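Long-range contacts in lipase (Streptomyces rimosus, PDB 5MAL), which hydrolyses triacylglycerols and other esters, preferring medium-length acyl chains, as a secreted GDSL-family serine esterase: residues A[1-6]-A[71-76]; A[33-38]-A[47-52]. One frame throughout, in Å; residues are numbered along the deposited sequence.

Contact 1 (A[1-6]-A[71-76])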
# COMPACT_ATOMS: atom_id res chain seq x y z
N ALA A 1 23.75 -3.14 1.64
CA ALA A 1 22.61 -4.04 1.48
C ALA A 1 22.80 -4.85 0.21
O ALA A 1 23.66 -5.72 0.16
CB ALA A 1 21.32 -3.25 1.42
N THR A 2 21.92 -4.59 -0.77
CA THR A 2 22.18 -4.75 -2.21
C THR A 2 20.97 -4.47 -3.06
O THR A 2 20.42 -3.37 -2.96
CB THR A 2 22.73 -6.14 -2.59
OG1 THR A 2 22.26 -7.13 -1.66
CG2 THR A 2 24.25 -6.09 -2.66
N ASP A 3 20.61 -5.39 -3.94
CA ASP A 3 19.66 -5.07 -5.00
C ASP A 3 18.26 -5.18 -4.48
O ASP A 3 17.74 -6.26 -4.28
CB ASP A 3 19.85 -5.96 -6.22
CG ASP A 3 21.15 -5.70 -6.93
OD1 ASP A 3 21.20 -4.72 -7.70
OD2 ASP A 3 22.11 -6.45 -6.70
N TYR A 4 17.67 -4.01 -4.27
CA TYR A 4 16.34 -3.87 -3.71
C TYR A 4 15.43 -3.31 -4.78
O TYR A 4 15.69 -2.22 -5.31
CB TYR A 4 16.41 -2.96 -2.48
CG TYR A 4 15.09 -2.52 -1.89
CD1 TYR A 4 13.96 -3.34 -1.92
CD2 TYR A 4 14.97 -1.27 -1.27
CE1 TYR A 4 12.75 -2.93 -1.34
CE2 TYR A 4 13.76 -0.85 -0.72
CZ TYR A 4 12.67 -1.69 -0.76
OH TYR A 4 11.47 -1.29 -0.21
N VAL A 5 14.40 -4.05 -5.15
CA VAL A 5 13.38 -3.47 -6.02
C VAL A 5 12.12 -3.20 -5.21
O VAL A 5 11.57 -4.11 -4.57
CB VAL A 5 13.01 -4.37 -7.18
CG1 VAL A 5 11.95 -3.68 -8.04
CG2 VAL A 5 14.27 -4.70 -8.02
N ALA A 6 11.66 -1.96 -5.25
CA ALA A 6 10.45 -1.59 -4.54
C ALA A 6 9.33 -1.32 -5.54
O ALA A 6 9.35 -0.33 -6.27
CB ALA A 6 10.70 -0.39 -3.67
N GLY A 71 19.53 -11.06 -10.02
CA GLY A 71 20.38 -10.33 -9.09
C GLY A 71 19.65 -9.69 -7.93
O GLY A 71 20.26 -9.25 -6.96
N THR A 72 18.32 -9.65 -8.00
CA THR A 72 17.55 -8.96 -6.96
C THR A 72 17.62 -9.71 -5.64
O THR A 72 17.43 -10.93 -5.60
CB THR A 72 16.09 -8.81 -7.39
OG1 THR A 72 16.06 -8.20 -8.69
CG2 THR A 72 15.31 -7.95 -6.39
N ASP A 73 17.90 -8.97 -4.57
CA ASP A 73 18.00 -9.53 -3.21
C ASP A 73 16.74 -9.33 -2.40
O ASP A 73 16.40 -10.13 -1.52
CB ASP A 73 19.17 -8.89 -2.46
CG ASP A 73 20.50 -9.16 -3.12
OD1 ASP A 73 21.05 -10.25 -2.91
OD2 ASP A 73 20.98 -8.28 -3.86
N LEU A 74 16.09 -8.20 -2.64
CA LEU A 74 14.91 -7.82 -1.87
C LEU A 74 13.86 -7.23 -2.79
O LEU A 74 14.17 -6.40 -3.64
CB LEU A 74 15.30 -6.83 -0.77
CG LEU A 74 14.19 -6.25 0.12
CD1 LEU A 74 13.50 -7.35 0.94
CD2 LEU A 74 14.74 -5.16 1.04
N VAL A 75 12.63 -7.68 -2.64
CA VAL A 75 11.52 -7.07 -3.33
C VAL A 75 10.46 -6.69 -2.30
O VAL A 75 10.11 -7.50 -1.44
CB VAL A 75 10.89 -8.01 -4.38
CG1 VAL A 75 9.66 -7.36 -5.01
CG2 VAL A 75 11.90 -8.39 -5.43
N SER A 76 9.98 -5.46 -2.36
CA SER A 76 8.84 -5.08 -1.54
C SER A 76 7.68 -4.68 -2.44
O SER A 76 7.89 -4.23 -3.57
CB SER A 76 9.17 -3.94 -0.58
OG SER A 76 9.60 -2.79 -1.28
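Tyr4 and Leu74 pair on adjacent parallel strands, their side chains side by side on one face of the sheet, one ring fastening two strands by both face and tip. From CB, CG leaves anti to the backbone N (chi1 171°), which lays the ring alongside Leu74. CG and CD1 lie beneath CD2 of Leu74, which covers one face as a CH-pi contact 4.0 Å from the ring centroid. CD1 also passes the carbonyl O of Leu74, and CE1 reaches OG of Ser76. The tip ends in a short hydrogen bond between Tyr4 OH and Ser76 OG, 2.6 Å, with OG near the plane of the ring. With an alanine here, the buried Ser76 hydroxyl would probably lose this partner and Leu74 CD2 the ring face it packs on. Strands 3-8 and 74-78 are neighbours in the five-stranded parallel sheet of the SGNH hydrolase fold. Val5 N donates to Leu74 O (2.8 Å) and Val5 O accepts from Ser76 N (3.0 Å). Where the pairing begins, Asp3 O takes two donors, Asp73 N at 2.7 Å and Leu74 N at 3.0 Å. Asp73 OD2 accepts from Asp3 N at 2.9 Å. Asp3 OD2 stands 3.6 Å from that Asp73 OD2, like charges that may raise one carboxylate's proton affinity, partly offset, perhaps, by a long, weak ion pair of Asp3 OD1 with Arg46.

Contact 2 (A[33-38]-A[47-52])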
# COMPACT_ATOMS: atom_id res chain seq x y z
N SER A 33 9.18 7.85 1.59
CA SER A 33 8.45 6.58 1.48
C SER A 33 9.21 5.46 2.18
O SER A 33 10.43 5.55 2.34
CB SER A 33 8.27 6.20 0.01
OG SER A 33 9.53 5.92 -0.55
N TYR A 34 8.53 4.39 2.58
CA TYR A 34 9.29 3.38 3.32
C TYR A 34 10.40 2.76 2.45
O TYR A 34 11.47 2.49 2.96
CB TYR A 34 8.38 2.30 3.93
CG TYR A 34 7.76 1.37 2.94
CD1 TYR A 34 8.43 0.22 2.51
CD2 TYR A 34 6.48 1.60 2.45
CE1 TYR A 34 7.86 -0.63 1.60
CE2 TYR A 34 5.90 0.75 1.54
CZ TYR A 34 6.60 -0.37 1.12
OH TYR A 34 6.06 -1.23 0.22
N PRO A 35 10.18 2.57 1.12
CA PRO A 35 11.34 2.01 0.41
C PRO A 35 12.52 2.95 0.35
O PRO A 35 13.65 2.50 0.51
CB PRO A 35 10.79 1.76 -1.00
CG PRO A 35 9.33 1.56 -0.80
CD PRO A 35 9.00 2.61 0.23
N ALA A 36 12.28 4.23 0.13
CA ALA A 36 13.38 5.19 0.07
C ALA A 36 14.07 5.29 1.43
O ALA A 36 15.30 5.37 1.52
CB ALA A 36 12.88 6.54 -0.37
N LEU A 37 13.29 5.28 2.51
CA LEU A 37 13.87 5.30 3.85
C LEU A 37 14.70 4.04 4.11
O LEU A 37 15.77 4.10 4.74
CB LEU A 37 12.78 5.42 4.91
CG LEU A 37 12.02 6.75 4.94
CD1 LEU A 37 10.92 6.66 5.98
CD2 LEU A 37 12.95 7.91 5.23
N TRP A 38 14.20 2.90 3.66
CA TRP A 38 14.93 1.67 3.82
C TRP A 38 16.25 1.76 3.07
O TRP A 38 17.30 1.45 3.62
CB TRP A 38 14.11 0.48 3.33
CG TRP A 38 14.65 -0.83 3.79
CD1 TRP A 38 14.26 -1.54 4.90
CD2 TRP A 38 15.66 -1.61 3.16
NE1 TRP A 38 14.98 -2.71 4.99
CE2 TRP A 38 15.85 -2.77 3.93
CE3 TRP A 38 16.44 -1.43 2.01
CZ2 TRP A 38 16.77 -3.75 3.59
CZ3 TRP A 38 17.37 -2.41 1.68
CH2 TRP A 38 17.52 -3.55 2.47
N PHE A 47 19.16 0.58 -5.32
CA PHE A 47 17.75 0.82 -5.07
C PHE A 47 16.97 1.10 -6.35
O PHE A 47 17.02 2.19 -6.91
CB PHE A 47 17.63 1.98 -4.08
CG PHE A 47 16.23 2.36 -3.73
CD1 PHE A 47 15.26 1.41 -3.45
CD2 PHE A 47 15.89 3.70 -3.62
CE1 PHE A 47 13.97 1.80 -3.11
CE2 PHE A 47 14.61 4.08 -3.27
CZ PHE A 47 13.66 3.13 -3.01
N ASN A 48 16.24 0.10 -6.82
CA ASN A 48 15.39 0.28 -7.98
C ASN A 48 13.94 0.48 -7.57
O ASN A 48 13.23 -0.47 -7.23
CB ASN A 48 15.54 -0.91 -8.94
CG ASN A 48 16.74 -0.76 -9.85
OD1 ASN A 48 16.78 0.12 -10.72
ND2 ASN A 48 17.73 -1.60 -9.66
N PHE A 49 13.52 1.74 -7.62
CA PHE A 49 12.24 2.14 -7.06
C PHE A 49 11.27 2.37 -8.20
O PHE A 49 11.35 3.41 -8.86
CB PHE A 49 12.46 3.41 -6.24
CG PHE A 49 11.34 3.77 -5.31
CD1 PHE A 49 10.28 2.91 -5.06
CD2 PHE A 49 11.40 4.98 -4.61
CE1 PHE A 49 9.26 3.26 -4.16
CE2 PHE A 49 10.40 5.33 -3.70
CZ PHE A 49 9.33 4.47 -3.47
N THR A 50 10.39 1.41 -8.43
CA THR A 50 9.49 1.49 -9.58
C THR A 50 8.02 1.60 -9.16
O THR A 50 7.13 1.69 -10.01
CB THR A 50 9.67 0.28 -10.52
OG1 THR A 50 9.44 -0.93 -9.79
CG2 THR A 50 11.07 0.27 -11.08
N ALA A 51 7.76 1.59 -7.86
CA ALA A 51 6.41 1.80 -7.36
C ALA A 51 5.84 3.08 -7.95
O ALA A 51 6.59 4.02 -8.24
CB ALA A 51 6.41 1.86 -5.82
N CYS A 52 4.53 3.14 -8.11
CA CYS A 52 3.96 4.25 -8.85
C CYS A 52 2.54 4.53 -8.41
O CYS A 52 1.71 3.63 -8.35
CB CYS A 52 4.02 3.96 -10.35
SG CYS A 52 3.77 5.40 -11.41
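Where Pro35 meets Phe49, helix 34-38 runs almost antiparallel to strand 47-49, with 170° between their directions and 9.6 Å between their axes. Their nearest CA atoms, those of Pro35 and Phe49, are 7.5 Å apart, so side chains must fill the interval. This is a helix lying on a sheet: 34-40 belongs to the connection between the parallel neighbours 3-8 and 46-49, a beta-alpha-beta unit. Phe47 and Phe49 rise toward the helix, CG anti to the backbone N (chi1 179° and -165°), which swings both rings up against Pro35. Pro35 CB sits over one face of the Phe49 ring as a CH-pi contact, 4.2 Å from the centroid, and touches Phe47 CZ at 3.8 Å. Phe47 CZ also lies against the Pro35-Ala36 peptide, 3.6 Å from Pro35 C. Pro35 CG touches Phe49 CE1, while Ala36 CB lies farther off, 4.2 Å from Phe47 CE2. At the helix start, Ser33 is the N-cap: its OG, 3.3 Å from Phe49 CZ, accepts from Ala36 N and is also hydrogen-bonded to Ser30 O. With this buried hydroxyl satisfied by Ala36 N and Ser30 O, helix and strand are joined by apolar packing, which depends on shape rather than directional bonds.

Overall arrangement
Strand 3-8 of contact 1 has strand 74-78 on one side and strand 46-49, half of contact 2, on the other; the contact centres are 10 Å apart. Along the chain, contact 2 is nested within the loop that contact 1 closes. Probable backbone hydrogen bonds join Tyr4 O to Asn48 N (2.8 Å) and Ala6 N to Asn48 O (2.9 Å), and Pro35 CB packs on Tyr4 OH at 3.2 Å and on Ala6 CB at 3.4 Å. Contact 1 lies away from the active site. In contact 2, the side chain of Ser33 is about 9 Å from that of the nucleophile Ser10 and about 10 Å from that of His216, inferred to be catalytic.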